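Side-chain contact in phospholipase A1 (Streptomyces albidoflavus, PDB 4HYQ), which hydrolyses glycerophospholipids as a phospholipase A1 of the GDSL-like, SGNH-hydrolase class, probably releasing the fatty acid of the sn-1 position: residues A[76-81]-A[122-127]. Sequence-based numbering, arbitrary orientation.
Sequences VSLTIG and DSVYSQ
L78, on a strand of the central sheet, reaches the helix next to it with one methyl, which meets both V124 and Y125. CD2 of L78 lies 3.8 Å from CE1 of Y125 and 4.3 Å from CG1 of V124, a purely apolar meeting. The leucine side chain and the tyrosine ring pass each other at a slant. The bond from CA to CB of L78 points toward the helix, and with CG anti to the backbone N (chi1 170°) the branch ends with CD2 beside CE1 of Y125. On the ring side, CG of Y125 stands anti to the carbonyl carbon (chi1 -67°), and the phenol runs from the helix toward the strand.

The polar link runs through water. A single molecule donates to the carbonyl O of I80 at 2.9 Å and is hydrogen-bonded to OH of Y125 at 2.6 Å. The water lies in the plane of the Y125 ring, at its edge. The hydroxyl is thus tied, through the water, to the backbone of I80. Within the helix, D122 O accepts from both N and OG of S126, which come from opposite faces of its carbonyl plane; the OG bond measures 3.1 Å.

Other aromatic side chains pack on the ring: H182 meets Y125 edge-to-face, and Y184 lies against it with the planes at about 45°. V124 also touches T58, and I80 touches V61, both of helix 58-65. The contact therefore joins 73-79, the middle strand of the five-stranded parallel sheet, to helix 117-131 on one face of this alpha/beta fold, with strands 4-9 and 136-140 alongside.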
loop_
_atom_site.group_PDB
_atom_site.type_symbol
_atom_site.label_atom_id
_atom_site.label_comp_id
_atom_site.label_asym_id
_atom_site.label_seq_id
_atom_site.Cartn_x
_atom_site.Cartn_y
_atom_site.Cartn_z
ATOM N N VAL A 76 2.223 -14.603 -3.801
ATOM C CA VAL A 76 3.002 -13.402 -3.528
ATOM C C VAL A 76 2.023 -12.231 -3.433
ATOM O O VAL A 76 1.132 -12.093 -4.274
ATOM C CB VAL A 76 4.016 -13.076 -4.665
ATOM C CG1 VAL A 76 4.706 -11.727 -4.381
ATOM C CG2 VAL A 76 5.074 -14.175 -4.779
ATOM N N SER A 77 2.168 -11.399 -2.404
ATOM C CA SER A 77 1.318 -10.209 -2.300
ATOM C C SER A 77 2.290 -9.041 -2.350
ATOM O O SER A 77 3.467 -9.190 -1.979
ATOM C CB SER A 77 0.512 -10.186 -0.994
ATOM O OG SER A 77 1.328 -10.327 0.164
ATOM N N LEU A 78 1.811 -7.893 -2.812
ATOM C CA LEU A 78 2.669 -6.727 -2.939
ATOM C C LEU A 78 1.950 -5.389 -2.954
ATOM O O LEU A 78 0.908 -5.255 -3.594
ATOM C CB LEU A 78 3.467 -6.818 -4.253
ATOM C CG LEU A 78 4.294 -5.624 -4.761
ATOM C CD1 LEU A 78 5.549 -5.471 -3.895
ATOM C CD2 LEU A 78 4.722 -5.858 -6.211
ATOM N N THR A 79 2.486 -4.416 -2.208
ATOM C CA THR A 79 2.009 -3.034 -2.307
ATOM C C THR A 79 3.297 -2.250 -2.494
ATOM O O THR A 79 4.224 -2.370 -1.691
ATOM C CB THR A 79 1.231 -2.465 -1.078
ATOM O OG1 THR A 79 1.992 -2.624 0.130
ATOM C CG2 THR A 79 -0.120 -3.146 -0.958
ATOM N N ILE A 80 3.379 -1.466 -3.559
ATOM C CA ILE A 80 4.598 -0.694 -3.800
ATOM C C ILE A 80 4.367 0.402 -4.847
ATOM O O ILE A 80 3.462 0.298 -5.692
ATOM C CB ILE A 80 5.764 -1.648 -4.228
ATOM C CG1 ILE A 80 7.113 -0.948 -4.040
ATOM C CG2 ILE A 80 5.611 -2.069 -5.699
ATOM C CD1 ILE A 80 7.496 -0.772 -2.571
ATOM N N GLY A 81 5.149 1.480 -4.756
ATOM C CA GLY A 81 5.027 2.569 -5.712
ATOM C C GLY A 81 4.689 3.914 -5.094
ATOM O O GLY A 81 5.126 4.949 -5.592
ATOM N N ASP A 122 7.199 -2.224 -13.823
ATOM C CA ASP A 122 7.460 -3.343 -14.739
ATOM C C ASP A 122 8.711 -4.103 -14.306
ATOM O O ASP A 122 8.742 -5.337 -14.338
ATOM C CB ASP A 122 7.656 -2.864 -16.186
ATOM C CG ASP A 122 6.349 -2.719 -16.939
ATOM O OD1 ASP A 122 5.386 -3.454 -16.629
ATOM O OD2 ASP A 122 6.289 -1.874 -17.863
ATOM N N SER A 123 9.747 -3.361 -13.917
ATOM C CA SER A 123 10.995 -3.957 -13.465
ATOM C C SER A 123 10.772 -4.848 -12.233
ATOM O O SER A 123 11.282 -5.969 -12.156
ATOM C CB SER A 123 12.005 -2.846 -13.154
ATOM O OG SER A 123 13.215 -3.377 -12.650
ATOM N N VAL A 124 10.016 -4.355 -11.259
ATOM C CA VAL A 124 9.752 -5.150 -10.067
ATOM C C VAL A 124 8.876 -6.357 -10.409
ATOM O O VAL A 124 9.179 -7.484 -10.012
ATOM C CB VAL A 124 9.021 -4.316 -8.969
ATOM C CG1 VAL A 124 8.627 -5.206 -7.803
ATOM C CG2 VAL A 124 9.941 -3.207 -8.483
ATOM N N TYR A 125 7.799 -6.118 -11.160
ATOM C CA TYR A 125 6.867 -7.197 -11.493
ATOM C C TYR A 125 7.559 -8.295 -12.313
ATOM O O TYR A 125 7.337 -9.477 -12.081
ATOM C CB TYR A 125 5.657 -6.656 -12.270
ATOM C CG TYR A 125 4.713 -5.733 -11.496
ATOM C CD1 TYR A 125 5.064 -5.191 -10.253
ATOM C CD2 TYR A 125 3.486 -5.357 -12.046
ATOM C CE1 TYR A 125 4.206 -4.281 -9.582
ATOM C CE2 TYR A 125 2.631 -4.462 -11.394
ATOM C CZ TYR A 125 2.998 -3.922 -10.172
ATOM O OH TYR A 125 2.172 -2.985 -9.596
ATOM N N SER A 126 8.402 -7.907 -13.256
ATOM C CA SER A 126 9.098 -8.905 -14.064
ATOM C C SER A 126 10.081 -9.740 -13.256
ATOM O O SER A 126 10.183 -10.951 -13.460
ATOM C CB SER A 126 9.820 -8.235 -15.223
ATOM O OG SER A 126 8.874 -7.800 -16.187
ATOM N N GLN A 127 10.804 -9.104 -12.336
ATOM C CA GLN A 127 11.763 -9.836 -11.513
ATOM C C GLN A 127 11.075 -10.767 -10.523
ATOM O O GLN A 127 11.601 -11.821 -10.196
ATOM C CB GLN A 127 12.691 -8.868 -10.764
ATOM C CG GLN A 127 13.685 -8.144 -11.656
ATOM C CD GLN A 127 14.600 -9.096 -12.425
ATOM O OE1 GLN A 127 15.140 -10.062 -11.868
ATOM N NE2 GLN A 127 14.782 -8.819 -13.714
HETATM O O HOH W 1 2.467 -1.957 -7.205
#